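Local coordinates for VgrG protein (Vibrio cholerae, PDB 4DTL) that probably cross-links actin through its actin cross-linking domain, which here holds ATP with two manganese ions, at residues S23-E28 with Y94-D99; M59-M64 with T88-S93. All coordinates share one frame; numbering follows the deposited sequence. Where two conformers were deposited one is given.

Overall arrangement
From the N terminus, the chain enters the sheet at strand 24-30, then runs through strands 34-38 and 45-51 to strand 56-68, and returns along strand 85-97. Interaction 2, residues 59-64 with 88-93, closes the shorter loop as an antiparallel pair. It is nested inside the longer loop that interaction 1 closes when residues 94-99 come back beside residues 23-28. Strand 85-97 therefore serves both contacts, and their centres lie about 17 Å apart. S93 OG is probably hydrogen-bonded to I27 N, at 2.7 Å, and joins them directly. Both line the nucleotide site and meet the ribose; interaction 1 adds the adenine and both manganese ions, interaction 2 one of those ions.

Interaction 1 of 2, residues S23-E28 with Y94-D99. With MN (manganese (II) ion), chain E; MN (manganese (II) ion), chain D; ATP (adenosine-5'-triphosphate), chain B.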
loop_
_atom_site.group_PDB
_atom_site.type_symbol
_atom_site.label_atom_id
_atom_site.label_comp_id
_atom_site.label_asym_id
_atom_site.label_seq_id
_atom_site.Cartn_x
_atom_site.Cartn_y
_atom_site.Cartn_z
ATOM N N SER A 23 14.380 -8.407 1.896
ATOM C CA SER A 23 13.293 -7.728 1.195
ATOM C C SER A 23 11.972 -8.496 1.288
ATOM O O SER A 23 11.961 -9.728 1.223
ATOM C CB SER A 23 13.661 -7.483 -0.264
ATOM O OG SER A 23 13.878 -8.698 -0.962
ATOM N N SER A 24 10.870 -7.768 1.442
ATOM C CA SER A 24 9.541 -8.364 1.561
ATOM C C SER A 24 8.565 -7.901 0.483
ATOM O O SER A 24 8.782 -6.879 -0.161
ATOM C CB SER A 24 8.967 -8.109 2.946
ATOM O OG SER A 24 9.099 -6.733 3.236
ATOM N N ILE A 25 7.490 -8.667 0.285
ATOM C CA ILE A 25 6.461 -8.344 -0.701
ATOM C C ILE A 25 5.059 -8.675 -0.203
ATOM O O ILE A 25 4.845 -9.711 0.422
ATOM C CB ILE A 25 6.773 -8.936 -2.107
ATOM C CG1 ILE A 25 5.821 -8.387 -3.205
ATOM C CG2 ILE A 25 6.870 -10.465 -2.085
ATOM C CD1 ILE A 25 6.383 -8.260 -4.598
ATOM N N GLY A 26 4.131 -7.779 -0.507
ATOM C CA GLY A 26 2.718 -7.921 -0.212
ATOM C C GLY A 26 1.921 -7.552 -1.439
ATOM O O GLY A 26 2.347 -6.701 -2.217
ATOM N N ILE A 27 0.767 -8.169 -1.625
ATOM C CA ILE A 27 -0.088 -7.911 -2.784
ATOM C C ILE A 27 -1.527 -7.538 -2.392
ATOM O O ILE A 27 -2.013 -7.926 -1.328
ATOM C CB ILE A 27 -0.034 -9.068 -3.830
ATOM C CG1 ILE A 27 -0.618 -10.395 -3.285
ATOM C CG2 ILE A 27 1.368 -9.249 -4.417
ATOM C CD1 ILE A 27 -1.042 -11.399 -4.347
ATOM N N GLU A 28 -2.187 -6.768 -3.265
ATOM C CA GLU A 28 -3.582 -6.345 -3.156
ATOM C C GLU A 28 -4.288 -6.794 -4.423
ATOM O O GLU A 28 -3.785 -6.580 -5.532
ATOM C CB GLU A 28 -3.700 -4.836 -2.987
ATOM C CG GLU A 28 -3.177 -4.341 -1.657
ATOM C CD GLU A 28 -3.039 -2.835 -1.635
ATOM O OE1 GLU A 28 -2.012 -2.322 -2.132
ATOM O OE2 GLU A 28 -4.013 -2.167 -1.226
ATOM N N TYR A 94 -0.772 -11.259 3.369
ATOM C CA TYR A 94 0.099 -11.049 4.502
ATOM C C TYR A 94 1.492 -11.027 3.838
ATOM O O TYR A 94 1.757 -11.862 2.959
ATOM C CB TYR A 94 -0.058 -12.194 5.514
ATOM C CG TYR A 94 -1.258 -11.984 6.409
ATOM C CD1 TYR A 94 -2.516 -12.451 6.040
ATOM C CD2 TYR A 94 -1.151 -11.256 7.588
ATOM C CE1 TYR A 94 -3.630 -12.242 6.848
ATOM C CE2 TYR A 94 -2.258 -11.032 8.399
ATOM C CZ TYR A 94 -3.499 -11.519 8.020
ATOM O OH TYR A 94 -4.580 -11.287 8.827
ATOM N N PRO A 95 2.364 -10.039 4.132
ATOM C CA PRO A 95 3.673 -10.009 3.460
ATOM C C PRO A 95 4.510 -11.258 3.697
ATOM O O PRO A 95 4.355 -11.940 4.716
ATOM C CB PRO A 95 4.353 -8.776 4.067
ATOM C CG PRO A 95 3.678 -8.591 5.394
ATOM C CD PRO A 95 2.250 -8.937 5.109
ATOM N N CYS A 96 5.375 -11.565 2.737
ATOM C CA CYS A 96 6.297 -12.696 2.800
ATOM C C CYS A 96 7.630 -12.240 2.238
ATOM O O CYS A 96 7.724 -11.125 1.747
ATOM C CB CYS A 96 5.745 -13.909 2.053
ATOM S SG CYS A 96 5.601 -13.687 0.262
ATOM N N GLU A 97 8.656 -13.081 2.315
ATOM C CA GLU A 97 9.979 -12.781 1.779
ATOM C C GLU A 97 9.872 -12.815 0.263
ATOM O O GLU A 97 9.159 -13.658 -0.279
ATOM C CB GLU A 97 11.013 -13.814 2.278
ATOM C CG GLU A 97 11.280 -13.773 3.780
ATOM C CD GLU A 97 11.972 -14.994 4.370
ATOM O OE1 GLU A 97 11.626 -15.383 5.510
ATOM O OE2 GLU A 97 12.875 -15.546 3.704
ATOM N N MET A 98 10.537 -11.882 -0.418
ATOM C CA MET A 98 10.517 -11.785 -1.883
ATOM C C MET A 98 11.038 -13.006 -2.614
ATOM O O MET A 98 10.560 -13.297 -3.715
ATOM C CB MET A 98 11.266 -10.537 -2.367
ATOM C CG MET A 98 10.458 -9.271 -2.245
ATOM S SD MET A 98 11.028 -7.890 -3.271
ATOM C CE MET A 98 10.352 -8.396 -4.838
ATOM N N ASP A 99 12.024 -13.706 -2.008
ATOM C CA ASP A 99 12.640 -14.908 -2.565
ATOM C C ASP A 99 12.038 -16.209 -2.032
ATOM O O ASP A 99 12.579 -17.285 -2.301
ATOM C CB ASP A 99 14.169 -14.856 -2.406
ATOM C CG ASP A 99 14.692 -14.828 -0.979
ATOM O OD1 ASP A 99 13.868 -14.760 -0.038
ATOM O OD2 ASP A 99 15.930 -14.868 -0.804
HETATM MN MN MN E . -5.973 -1.834 -0.353
HETATM MN MN MN D . -2.957 -0.230 -2.409
HETATM P PG ATP B . -5.319 1.143 -0.811
HETATM O O1G ATP B . -6.248 -0.022 -0.954
HETATM O O2G ATP B . -4.670 1.481 -2.114
HETATM O O3G ATP B . -6.065 2.338 -0.301
HETATM P PB ATP B . -4.503 -0.058 1.430
HETATM O O1B ATP B . -5.249 0.747 2.422
HETATM O O2B ATP B . -5.320 -1.238 0.994
HETATM O O3B ATP B . -4.155 0.777 0.234
HETATM P PA ATP B . -3.175 -1.988 2.839
HETATM O O1A ATP B . -2.756 -1.877 4.262
HETATM O O2A ATP B . -4.566 -2.628 2.757
HETATM O O3A ATP B . -3.197 -0.656 2.140
HETATM O "O5'" ATP B . -2.135 -2.935 2.075
HETATM C "C5'" ATP B . -0.733 -2.733 2.295
HETATM C "C4'" ATP B . 0.076 -3.661 1.433
HETATM O "O4'" ATP B . 1.417 -3.684 1.963
HETATM C "C3'" ATP B . -0.398 -5.112 1.411
HETATM O "O3'" ATP B . -0.299 -5.636 0.098
HETATM C "C2'" ATP B . 0.530 -5.794 2.414
HETATM O "O2'" ATP B . 0.718 -7.175 2.149
HETATM C "C1'" ATP B . 1.812 -5.011 2.216
HETATM N N9 ATP B . 2.729 -5.018 3.349
HETATM C C8 ATP B . 2.425 -4.812 4.667
HETATM N N7 ATP B . 3.450 -4.920 5.476
HETATM C C5 ATP B . 4.506 -5.211 4.625
HETATM C C6 ATP B . 5.881 -5.433 4.856
HETATM N N6 ATP B . 6.438 -5.451 6.074
HETATM N N1 ATP B . 6.672 -5.653 3.780
HETATM C C2 ATP B . 6.117 -5.672 2.566
HETATM N N3 ATP B . 4.835 -5.506 2.232
HETATM C C4 ATP B . 4.081 -5.270 3.313
HETATM O O HOH W 1 13.703 -11.503 -0.091
HETATM O O HOH W 2 2.711 -11.427 -0.143
#
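I25 and C96 form an antiparallel hydrogen-bonded pair: I25 N donates to C96 O at 2.9 Å, nearly straight on to the carbonyl, and C96 N returns a bond to I25 O. A third backbone bond, from M98 N to S23 O at 3.1 Å, carries the pairing past the strand end. Water 1 also donates to S23 O, while water 2 joins I25 O to Y94 O.

Where side chains diverge, at S24 and E97, the serine turns to the nucleotide. A chi1 of 50° tucks OG over its own backbone and aims it at ATP N1, to which it donates at 2.7 Å. P95 lies over the face of the same base, its CG 3.6 Å from ATP C5, a compact, puckered apolar ring whose CB and CG pack on the flat base. G26, lacking a side chain, can bring its CA within 3.2 Å of ATP O2'. Further along, E28 OE2 bridges the two manganese ions, and OE1 binds one of them as well.

Away from the nucleotide, the flexible M98 crosses I25 at about a right angle, its CG 3.7 Å from I25 CB. On the face I25 shares with C96, C96 SG lies 4.2 Å from I25 CG2, and the cysteine also touches helix 101-124. Backbone bonds thus fix the strand while S24 and P95 read the adenine by its N1 and its face, consistent with recognition of an unprotonated N1.

Interaction 2 of 2, residues M59-M64 with T88-S93; sequences MLTKDM and TVELVS. With MN (manganese (II) ion), chain E; ATP (adenosine-5'-triphosphate), chain B.
M59 pairs with V92 through two backbone bonds, M59 N to V92 O at 2.7 Å and V92 N to M59 O. Their side chains share the face that bears the nucleotide, where V92 CG1 packs 3.7 Å from ATP C3'. L60 lies on the other face, its CG beside L91 CD2, and both leucines bury their branched ends against helix 101-124.

T61 returns to the nucleotide face and grips E90 O twice: its N at 3.1 Å and its OG1 at 2.6 Å approach from opposite faces of the carbonyl plane. A chi1 of 72° swings the hydroxyl back over the partner strand, while the methyl CG2 lies near V92 CG2. Water 3 links T61 OG1 to E90 OE1. K62, opposite V89, sends its amine to S42 O, away from the metal.

D63 N donates to T88 O at 2.7 Å. Its carboxylate stacks on that of E90, the planes 14° apart and D63 OD2 3.9 Å from E90 OE2. At the corner, M64 N donates to T88 OG1, a hydroxyl also hydrogen-bonded to E30, and T88 N answers to M64 O.

E90, extended with CG anti to its N (chi1 -172°), binds manganese through OE1 at 2.3 Å. The cation would partly offset the repulsion between these two acids, consistent with their carboxylates lying stacked beside the metal.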
loop_
_atom_site.group_PDB
_atom_site.type_symbol
_atom_site.label_atom_id
_atom_site.label_comp_id
_atom_site.label_asym_id
_atom_site.label_seq_id
_atom_site.Cartn_x
_atom_site.Cartn_y
_atom_site.Cartn_z
ATOM N N MET A 59 -5.986 -11.300 3.836
ATOM C CA MET A 59 -7.171 -10.775 4.504
ATOM C C MET A 59 -8.314 -10.578 3.496
ATOM O O MET A 59 -8.087 -10.232 2.337
ATOM C CB MET A 59 -6.876 -9.404 5.129
ATOM C CG MET A 59 -5.768 -9.389 6.155
ATOM S SD MET A 59 -5.389 -7.682 6.544
ATOM C CE MET A 59 -4.296 -7.930 7.972
ATOM N N LEU A 60 -9.547 -10.741 3.970
ATOM C CA LEU A 60 -10.771 -10.496 3.203
ATOM C C LEU A 60 -11.235 -9.115 3.642
ATOM O O LEU A 60 -11.575 -8.926 4.810
ATOM C CB LEU A 60 -11.838 -11.577 3.492
ATOM C CG LEU A 60 -11.799 -12.805 2.598
ATOM C CD1 LEU A 60 -10.763 -13.794 3.055
ATOM C CD2 LEU A 60 -13.115 -13.475 2.610
ATOM N N THR A 61 -11.136 -8.124 2.753
ATOM C CA THR A 61 -11.445 -6.735 3.099
ATOM C C THR A 61 -12.471 -6.070 2.189
ATOM O O THR A 61 -12.641 -6.453 1.023
ATOM C CB THR A 61 -10.151 -5.848 3.086
ATOM O OG1 THR A 61 -9.723 -5.655 1.735
ATOM C CG2 THR A 61 -9.005 -6.396 3.947
ATOM N N LYS A 62 -13.099 -5.012 2.711
ATOM C CA LYS A 62 -13.988 -4.177 1.911
ATOM C C LYS A 62 -13.076 -3.080 1.339
ATOM O O LYS A 62 -12.157 -2.611 2.031
ATOM C CB LYS A 62 -15.175 -3.594 2.708
ATOM C CG LYS A 62 -14.796 -2.767 3.929
ATOM C CD LYS A 62 -15.915 -1.855 4.367
ATOM C CE LYS A 62 -15.633 -1.322 5.743
ATOM N NZ LYS A 62 -16.694 -0.406 6.233
ATOM N N ASP A 63 -13.295 -2.713 0.069
ATOM C CA ASP A 63 -12.464 -1.725 -0.605
ATOM C C ASP A 63 -13.217 -0.451 -1.041
ATOM O O ASP A 63 -13.378 0.473 -0.250
ATOM C CB ASP A 63 -11.692 -2.390 -1.763
ATOM C CG ASP A 63 -10.637 -1.526 -2.449
ATOM O OD1 ASP A 63 -10.091 -0.595 -1.787
ATOM O OD2 ASP A 63 -10.327 -1.801 -3.623
ATOM N N MET A 64 -13.685 -0.419 -2.285
ATOM C CA MET A 64 -14.380 0.716 -2.884
ATOM C C MET A 64 -15.882 0.731 -2.584
ATOM O O MET A 64 -16.586 -0.213 -2.949
ATOM C CB MET A 64 -14.135 0.716 -4.402
ATOM C CG MET A 64 -13.341 1.918 -4.897
ATOM S SD MET A 64 -11.624 1.973 -4.277
ATOM C CE MET A 64 -10.696 1.637 -5.786
ATOM N N THR A 88 -16.614 -3.185 -2.862
ATOM C CA THR A 88 -15.911 -4.168 -3.665
ATOM C C THR A 88 -15.038 -4.922 -2.662
ATOM O O THR A 88 -14.720 -4.368 -1.594
ATOM C CB THR A 88 -15.056 -3.497 -4.737
ATOM O OG1 THR A 88 -14.157 -2.572 -4.131
ATOM C CG2 THR A 88 -15.874 -2.806 -5.792
ATOM N N VAL A 89 -14.689 -6.178 -2.979
ATOM C CA VAL A 89 -13.867 -7.006 -2.117
ATOM C C VAL A 89 -12.449 -6.899 -2.621
ATOM O O VAL A 89 -12.210 -6.957 -3.829
ATOM C CB VAL A 89 -14.368 -8.483 -2.054
ATOM C CG1 VAL A 89 -13.362 -9.396 -1.348
ATOM C CG2 VAL A 89 -15.738 -8.577 -1.391
ATOM N N GLU A 90 -11.513 -6.730 -1.689
ATOM C CA GLU A 90 -10.103 -6.723 -1.994
ATOM C C GLU A 90 -9.392 -7.733 -1.129
ATOM O O GLU A 90 -9.522 -7.700 0.093
ATOM C CB GLU A 90 -9.504 -5.340 -1.825
ATOM C CG GLU A 90 -8.076 -5.263 -2.330
ATOM C CD GLU A 90 -7.412 -3.939 -2.050
ATOM O OE1 GLU A 90 -7.439 -3.506 -0.877
ATOM O OE2 GLU A 90 -6.848 -3.341 -2.996
ATOM N N LEU A 91 -8.631 -8.619 -1.772
ATOM C CA LEU A 91 -7.836 -9.631 -1.079
ATOM C C LEU A 91 -6.451 -9.031 -0.846
ATOM O O LEU A 91 -5.786 -8.610 -1.803
ATOM C CB LEU A 91 -7.783 -10.959 -1.865
ATOM C CG LEU A 91 -9.118 -11.582 -2.313
ATOM C CD1 LEU A 91 -8.892 -12.969 -2.906
ATOM C CD2 LEU A 91 -10.134 -11.640 -1.178
ATOM N N VAL A 92 -6.074 -8.894 0.439
ATOM C CA VAL A 92 -4.819 -8.263 0.869
ATOM C C VAL A 92 -3.905 -9.294 1.516
ATOM O O VAL A 92 -4.162 -9.735 2.645
ATOM C CB VAL A 92 -5.071 -7.030 1.788
ATOM C CG1 VAL A 92 -3.766 -6.327 2.136
ATOM C CG2 VAL A 92 -6.040 -6.037 1.142
ATOM N N SER A 93 -2.831 -9.676 0.802
ATOM C CA SER A 93 -1.908 -10.682 1.316
ATOM C C SER A 93 -1.148 -10.265 2.560
ATOM O O SER A 93 -0.943 -9.075 2.804
ATOM C CB SER A 93 -0.940 -11.148 0.235
ATOM O OG SER A 93 0.099 -10.201 0.050
HETATM MN MN MN E . -5.973 -1.834 -0.353
HETATM P PG ATP B . -5.319 1.143 -0.811
HETATM O O1G ATP B . -6.248 -0.022 -0.954
HETATM O O2G ATP B . -4.670 1.481 -2.114
HETATM O O3G ATP B . -6.065 2.338 -0.301
HETATM P PB ATP B . -4.503 -0.058 1.430
HETATM O O1B ATP B . -5.249 0.747 2.422
HETATM O O2B ATP B . -5.320 -1.238 0.994
HETATM O O3B ATP B . -4.155 0.777 0.234
HETATM P PA ATP B . -3.175 -1.988 2.839
HETATM O O1A ATP B . -2.756 -1.877 4.262
HETATM O O2A ATP B . -4.566 -2.628 2.757
HETATM O O3A ATP B . -3.197 -0.656 2.140
HETATM O "O5'" ATP B . -2.135 -2.935 2.075
HETATM C "C5'" ATP B . -0.733 -2.733 2.295
HETATM C "C4'" ATP B . 0.076 -3.661 1.433
HETATM O "O4'" ATP B . 1.417 -3.684 1.963
HETATM C "C3'" ATP B . -0.398 -5.112 1.411
HETATM O "O3'" ATP B . -0.299 -5.636 0.098
HETATM C "C2'" ATP B . 0.530 -5.794 2.414
HETATM O "O2'" ATP B . 0.718 -7.175 2.149
HETATM C "C1'" ATP B . 1.812 -5.011 2.216
HETATM N N9 ATP B . 2.729 -5.018 3.349
HETATM C C8 ATP B . 2.425 -4.812 4.667
HETATM N N7 ATP B . 3.450 -4.920 5.476
HETATM C C5 ATP B . 4.506 -5.211 4.625
HETATM C C6 ATP B . 5.881 -5.433 4.856
HETATM N N6 ATP B . 6.438 -5.451 6.074
HETATM N N1 ATP B . 6.672 -5.653 3.780
HETATM C C2 ATP B . 6.117 -5.672 2.566
HETATM N N3 ATP B . 4.835 -5.506 2.232
HETATM C C4 ATP B . 4.081 -5.270 3.313
HETATM O O HOH W 3 -8.905 -2.827 1.442
HETATM O O HOH W 4 -8.344 -1.399 -5.436
#